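Nab2 (Chaetomium thermophilum, PDB 4LJ0) probably binds polyadenosine RNA through its tandem CCCH zinc fingers, three of which make up this fragment and are bound to polyadenosine here. Local coordinates at residues E2-N13 and A17-G29. Residues are numbered along the deposited sequence; the frame is centred on the assembly and turned at random.
Sequences EQDCKYWPNCAN and AFRHPTMPPCRNG. With ZN (zinc ion), chain F; ZN (zinc ion), chain G; nucleotides of chain C; nucleotides of chain E.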
loop_
_atom_site.group_PDB
_atom_site.type_symbol
_atom_site.label_atom_id
_atom_site.label_comp_id
_atom_site.label_asym_id
_atom_site.label_seq_id
_atom_site.Cartn_x
_atom_site.Cartn_y
_atom_site.Cartn_z
ATOM N N GLU A 2 14.557 -3.337 3.789
ATOM C CA GLU A 2 13.459 -3.258 4.746
ATOM C C GLU A 2 12.138 -2.962 4.048
ATOM O O GLU A 2 12.050 -2.053 3.224
ATOM C CB GLU A 2 13.735 -2.175 5.788
ATOM C CG GLU A 2 14.920 -2.466 6.690
ATOM C CD GLU A 2 14.700 -3.677 7.575
ATOM O OE1 GLU A 2 13.532 -4.078 7.763
ATOM O OE2 GLU A 2 15.700 -4.228 8.083
ATOM N N GLN A 3 11.118 -3.741 4.386
ATOM C CA GLN A 3 9.773 -3.524 3.875
ATOM C C GLN A 3 8.907 -2.914 4.969
ATOM O O GLN A 3 9.052 -3.253 6.142
ATOM C CB GLN A 3 9.161 -4.845 3.405
ATOM C CG GLN A 3 9.664 -5.315 2.053
ATOM C CD GLN A 3 9.130 -6.683 1.681
ATOM O OE1 GLN A 3 9.780 -7.700 1.922
ATOM N NE2 GLN A 3 7.938 -6.716 1.092
ATOM N N ASP A 4 8.013 -2.010 4.579
ATOM C CA ASP A 4 7.103 -1.376 5.524
ATOM C C ASP A 4 6.053 -2.360 6.007
ATOM O O ASP A 4 5.478 -3.102 5.213
ATOM C CB ASP A 4 6.395 -0.183 4.878
ATOM C CG ASP A 4 7.333 0.969 4.587
ATOM O OD1 ASP A 4 8.505 0.913 5.015
ATOM O OD2 ASP A 4 6.887 1.939 3.936
ATOM N N CYS A 5 5.801 -2.358 7.310
ATOM C CA CYS A 5 4.682 -3.107 7.855
ATOM C C CYS A 5 3.397 -2.549 7.248
ATOM O O CYS A 5 3.165 -1.344 7.291
ATOM C CB CYS A 5 4.651 -2.985 9.376
ATOM S SG CYS A 5 3.311 -3.900 10.161
ATOM N N LYS A 6 2.576 -3.416 6.663
ATOM C CA LYS A 6 1.343 -2.967 6.020
ATOM C C LYS A 6 0.203 -2.828 7.026
ATOM O O LYS A 6 -0.890 -2.393 6.671
ATOM C CB LYS A 6 0.934 -3.926 4.895
ATOM C CG LYS A 6 0.456 -5.294 5.359
ATOM C CD LYS A 6 0.014 -6.156 4.181
ATOM C CE LYS A 6 -0.495 -7.514 4.644
ATOM N NZ LYS A 6 -0.922 -8.381 3.509
ATOM N N TYR A 7 0.466 -3.189 8.279
ATOM C CA TYR A 7 -0.560 -3.169 9.316
ATOM C C TYR A 7 -0.446 -1.933 10.197
ATOM O O TYR A 7 -1.436 -1.479 10.772
ATOM C CB TYR A 7 -0.470 -4.435 10.166
ATOM C CG TYR A 7 -0.761 -5.687 9.376
ATOM C CD1 TYR A 7 -2.058 -5.997 8.994
ATOM C CD2 TYR A 7 0.258 -6.554 9.004
ATOM C CE1 TYR A 7 -2.336 -7.137 8.266
ATOM C CE2 TYR A 7 -0.010 -7.700 8.276
ATOM C CZ TYR A 7 -1.310 -7.984 7.910
ATOM O OH TYR A 7 -1.590 -9.120 7.188
ATOM N N TRP A 8 0.766 -1.402 10.307
ATOM C CA TRP A 8 0.996 -0.174 11.053
ATOM C C TRP A 8 0.074 0.903 10.496
ATOM O O TRP A 8 -0.104 0.988 9.283
ATOM C CB TRP A 8 2.459 0.255 10.920
ATOM C CG TRP A 8 2.827 1.385 11.819
ATOM C CD1 TRP A 8 3.336 1.296 13.082
ATOM C CD2 TRP A 8 2.696 2.782 11.536
ATOM N NE1 TRP A 8 3.535 2.550 13.599
ATOM C CE2 TRP A 8 3.152 3.481 12.670
ATOM C CE3 TRP A 8 2.245 3.508 10.432
ATOM C CZ2 TRP A 8 3.166 4.871 12.732
ATOM C CZ3 TRP A 8 2.264 4.889 10.493
ATOM C CH2 TRP A 8 2.720 5.557 11.636
ATOM N N PRO A 9 -0.523 1.734 11.369
ATOM C CA PRO A 9 -0.364 1.855 12.822
ATOM C C PRO A 9 -1.247 0.897 13.623
ATOM O O PRO A 9 -1.523 1.165 14.793
ATOM C CB PRO A 9 -0.792 3.298 13.078
ATOM C CG PRO A 9 -1.872 3.524 12.078
ATOM C CD PRO A 9 -1.486 2.725 10.853
ATOM N N ASN A 10 -1.676 -0.199 13.000
ATOM C CA ASN A 10 -2.502 -1.200 13.672
ATOM C C ASN A 10 -1.863 -2.580 13.626
ATOM O O ASN A 10 -2.528 -3.579 13.350
ATOM C CB ASN A 10 -3.903 -1.247 13.050
ATOM C CG ASN A 10 -4.673 0.042 13.256
ATOM O OD1 ASN A 10 -5.141 0.662 12.302
ATOM N ND2 ASN A 10 -4.801 0.457 14.510
ATOM N N CYS A 11 -0.565 -2.624 13.898
ATOM C CA CYS A 11 0.174 -3.873 13.922
ATOM C C CYS A 11 -0.007 -4.563 15.272
ATOM O O CYS A 11 0.231 -3.962 16.319
ATOM C CB CYS A 11 1.654 -3.611 13.660
ATOM S SG CYS A 11 2.639 -5.114 13.572
ATOM N N ALA A 12 -0.422 -5.826 15.236
ATOM C CA ALA A 12 -0.737 -6.581 16.448
ATOM C C ALA A 12 0.379 -7.546 16.852
ATOM O O ALA A 12 0.254 -8.261 17.847
ATOM C CB ALA A 12 -2.033 -7.345 16.253
ATOM N N ASN A 13 1.460 -7.570 16.079
ATOM C CA ASN A 13 2.585 -8.453 16.364
ATOM C C ASN A 13 3.696 -7.675 17.063
ATOM O O ASN A 13 4.411 -6.908 16.419
ATOM C CB ASN A 13 3.110 -9.074 15.068
ATOM C CG ASN A 13 4.192 -10.114 15.307
ATOM O OD1 ASN A 13 4.747 -10.221 16.403
ATOM N ND2 ASN A 13 4.507 -10.883 14.270
ATOM N N ALA A 17 8.876 -7.800 12.405
ATOM C CA ALA A 17 10.211 -7.502 11.896
ATOM C C ALA A 17 10.164 -6.526 10.726
ATOM O O ALA A 17 11.202 -6.086 10.235
ATOM C CB ALA A 17 10.902 -8.780 11.478
ATOM N N PHE A 18 8.962 -6.195 10.271
ATOM C CA PHE A 18 8.810 -5.229 9.195
ATOM C C PHE A 18 8.974 -3.820 9.757
ATOM O O PHE A 18 8.852 -3.604 10.962
ATOM C CB PHE A 18 7.457 -5.405 8.498
ATOM C CG PHE A 18 7.363 -6.671 7.683
ATOM C CD1 PHE A 18 7.159 -7.894 8.302
ATOM C CD2 PHE A 18 7.486 -6.637 6.305
ATOM C CE1 PHE A 18 7.078 -9.059 7.560
ATOM C CE2 PHE A 18 7.404 -7.798 5.555
ATOM C CZ PHE A 18 7.200 -9.013 6.186
ATOM N N ARG A 19 9.257 -2.868 8.878
ATOM C CA ARG A 19 9.586 -1.511 9.294
ATOM C C ARG A 19 8.376 -0.771 9.861
ATOM O O ARG A 19 7.342 -0.660 9.201
ATOM C CB ARG A 19 10.151 -0.737 8.103
ATOM C CG ARG A 19 10.962 0.488 8.470
ATOM C CD ARG A 19 11.353 1.253 7.218
ATOM N NE ARG A 19 12.477 2.156 7.441
ATOM C CZ ARG A 19 13.020 2.918 6.495
ATOM N NH1 ARG A 19 12.542 2.889 5.258
ATOM N NH2 ARG A 19 14.043 3.710 6.788
ATOM N N HIS A 20 8.510 -0.285 11.092
ATOM C CA HIS A 20 7.529 0.619 11.686
ATOM C C HIS A 20 8.167 1.995 11.834
ATOM O O HIS A 20 9.315 2.090 12.271
ATOM C CB HIS A 20 7.104 0.135 13.073
ATOM C CG HIS A 20 6.412 -1.192 13.071
ATOM N ND1 HIS A 20 5.704 -1.660 14.158
ATOM C CD2 HIS A 20 6.320 -2.153 12.122
ATOM C CE1 HIS A 20 5.206 -2.849 13.878
ATOM N NE2 HIS A 20 5.567 -3.172 12.649
ATOM N N PRO A 21 7.435 3.066 11.471
ATOM C CA PRO A 21 7.947 4.417 11.738
ATOM C C PRO A 21 8.296 4.597 13.208
ATOM O O PRO A 21 7.649 4.003 14.070
ATOM C CB PRO A 21 6.768 5.318 11.360
ATOM C CG PRO A 21 6.024 4.546 10.336
ATOM C CD PRO A 21 6.170 3.098 10.715
ATOM N N THR A 22 9.311 5.405 13.489
ATOM C CA THR A 22 9.744 5.628 14.861
ATOM C C THR A 22 8.674 6.368 15.655
ATOM O O THR A 22 8.317 5.963 16.760
ATOM C CB THR A 22 11.053 6.440 14.909
ATOM O OG1 THR A 22 12.015 5.854 14.025
ATOM C CG2 THR A 22 11.617 6.473 16.325
ATOM N N MET A 23 8.160 7.454 15.085
ATOM C CA MET A 23 7.203 8.305 15.784
ATOM C C MET A 23 5.789 7.749 15.711
ATOM O O MET A 23 5.366 7.281 14.653
ATOM C CB MET A 23 7.224 9.710 15.187
ATOM C CG MET A 23 8.545 10.418 15.382
ATOM S SD MET A 23 8.897 10.646 17.132
ATOM C CE MET A 23 7.747 11.959 17.525
ATOM N N PRO A 24 5.043 7.814 16.827
ATOM C CA PRO A 24 3.664 7.321 16.787
ATOM C C PRO A 24 2.842 8.115 15.779
ATOM O O PRO A 24 3.230 9.226 15.424
ATOM C CB PRO A 24 3.137 7.585 18.205
ATOM C CG PRO A 24 4.319 7.959 19.028
ATOM C CD PRO A 24 5.349 8.493 18.099
ATOM N N PRO A 25 1.715 7.556 15.325
ATOM C CA PRO A 25 0.866 8.269 14.366
ATOM C C PRO A 25 0.224 9.492 15.009
ATOM O O PRO A 25 -0.101 9.448 16.193
ATOM C CB PRO A 25 -0.193 7.227 14.000
ATOM C CG PRO A 25 -0.269 6.339 15.193
ATOM C CD PRO A 25 1.124 6.273 15.744
ATOM N N CYS A 26 0.055 10.572 14.252
ATOM C CA CYS A 26 -0.579 11.770 14.789
ATOM C C CYS A 26 -2.080 11.563 14.932
ATOM O O CYS A 26 -2.755 11.220 13.961
ATOM C CB CYS A 26 -0.317 12.978 13.889
ATOM S SG CYS A 26 -0.989 14.506 14.577
ATOM N N ARG A 27 -2.599 11.787 16.138
ATOM C CA ARG A 27 -4.019 11.601 16.417
ATOM C C ARG A 27 -4.867 12.789 15.955
ATOM O O ARG A 27 -6.079 12.800 16.169
ATOM C CB ARG A 27 -4.254 11.371 17.911
ATOM C CG ARG A 27 -3.715 10.060 18.468
ATOM C CD ARG A 27 -4.394 9.754 19.806
ATOM N NE ARG A 27 -3.574 8.952 20.711
ATOM C CZ ARG A 27 -3.498 7.623 20.683
ATOM N NH1 ARG A 27 -4.181 6.928 19.782
ATOM N NH2 ARG A 27 -2.728 6.987 21.554
ATOM N N ASN A 28 -4.237 13.791 15.342
ATOM C CA ASN A 28 -4.981 14.865 14.676
ATOM C C ASN A 28 -5.371 14.464 13.259
ATOM O O ASN A 28 -6.096 15.191 12.577
ATOM C CB ASN A 28 -4.159 16.155 14.606
ATOM C CG ASN A 28 -3.928 16.788 15.967
ATOM O OD1 ASN A 28 -4.710 16.600 16.893
ATOM N ND2 ASN A 28 -2.848 17.555 16.087
ATOM N N GLY A 29 -4.877 13.311 12.816
ATOM C CA GLY A 29 -5.094 12.851 11.453
ATOM C C GLY A 29 -3.934 13.211 10.539
ATOM O O GLY A 29 -3.065 14.005 10.902
HETATM ZN ZN ZN F . 4.286 -4.559 12.091
HETATM ZN ZN ZN G . 0.255 16.219 13.695
ATOM P P A C 2 -5.622 -13.026 9.856
ATOM O OP1 A C 2 -6.434 -14.268 9.765
ATOM O OP2 A C 2 -5.445 -12.178 8.652
ATOM O "O5'" A C 2 -6.260 -12.123 11.001
ATOM C "C5'" A C 2 -5.455 -11.222 11.752
ATOM C "C4'" A C 2 -6.125 -9.882 11.920
ATOM O "O4'" A C 2 -5.219 -9.000 12.632
ATOM C "C3'" A C 2 -6.472 -9.169 10.619
ATOM O "O3'" A C 2 -7.636 -8.365 10.805
ATOM C "C2'" A C 2 -5.248 -8.288 10.379
ATOM O "O2'" A C 2 -5.494 -7.153 9.579
ATOM C "C1'" A C 2 -4.853 -7.905 11.807
ATOM N N9 A C 2 -3.419 -7.681 12.007
ATOM C C8 A C 2 -2.837 -6.677 12.739
ATOM N N7 A C 2 -1.529 -6.738 12.779
ATOM C C5 A C 2 -1.224 -7.866 12.034
ATOM C C6 A C 2 -0.001 -8.475 11.703
ATOM N N6 A C 2 1.186 -8.006 12.092
ATOM N N1 A C 2 -0.038 -9.594 10.946
ATOM C C2 A C 2 -1.228 -10.063 10.556
ATOM N N3 A C 2 -2.442 -9.579 10.808
ATOM C C4 A C 2 -2.376 -8.466 11.561
ATOM P P A E 2 0.926 6.588 24.517
ATOM O OP1 A E 2 0.699 6.718 25.979
ATOM O OP2 A E 2 0.984 5.236 23.903
ATOM O "O5'" A E 2 -0.198 7.434 23.770
ATOM C "C5'" A E 2 0.145 8.333 22.721
ATOM C "C4'" A E 2 0.584 9.671 23.258
ATOM O "O4'" A E 2 0.906 10.544 22.140
ATOM C "C3'" A E 2 -0.463 10.410 24.089
ATOM O "O3'" A E 2 0.175 11.159 25.123
ATOM C "C2'" A E 2 -1.094 11.355 23.073
ATOM O "O2'" A E 2 -1.694 12.504 23.633
ATOM C "C1'" A E 2 0.110 11.711 22.202
ATOM N N9 A E 2 -0.234 12.115 20.837
ATOM C C8 A E 2 -0.441 11.330 19.727
ATOM N N7 A E 2 -0.728 12.017 18.647
ATOM C C5 A E 2 -0.702 13.339 19.075
ATOM C C6 A E 2 -0.920 14.565 18.418
ATOM N N6 A E 2 -1.225 14.671 17.124
ATOM N N1 A E 2 -0.814 15.699 19.146
ATOM C C2 A E 2 -0.510 15.603 20.446
ATOM N N3 A E 2 -0.282 14.514 21.174
ATOM C C4 A E 2 -0.391 13.409 20.420
#
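Cys5, Cys11 and His20 bring the two segments together at the zinc of the first of the three CCCH fingers in this fragment, with Cys16 as fourth ligand. His20 binds the metal through NE2 at 2.0 Å. The edge of its ring lies against Cys11, with His20 CE1 3.4 Å from Cys11 SG. A single beta bridge pairs Asp4 with Arg19. Its two hydrogen bonds are nearly straight: Arg19 N to Gln3 O at 2.8 Å and Cys5 N to Arg19 O at 3.0 Å. Trp8 joins this finger to the next. With chi1 at -171° the indole swings away from its own backbone N and meets Pro21. Pro21 CG lies 3.6 Å from the centroid of the Trp8 six-membered ring, a CH-pi contact over one face. Pro9 CB covers the opposite face, and Pro25 CD meets Trp8 CZ2 obliquely at 3.9 Å. With an alanine here, Pro21 and Pro25 would probably lose their aromatic partner and a gap would open between the fingers. Thr40 and Leu42, on either side of the zinc ligand His41, also touch the indole. Tyr7 lays a ring face on an adenine, whose N7 accepts a hydrogen bond from Ala12 N at 2.8 Å. Such a loop-built metal core beside an aromatic face laid on a base is typical of RNA-binding CCCH zinc fingers.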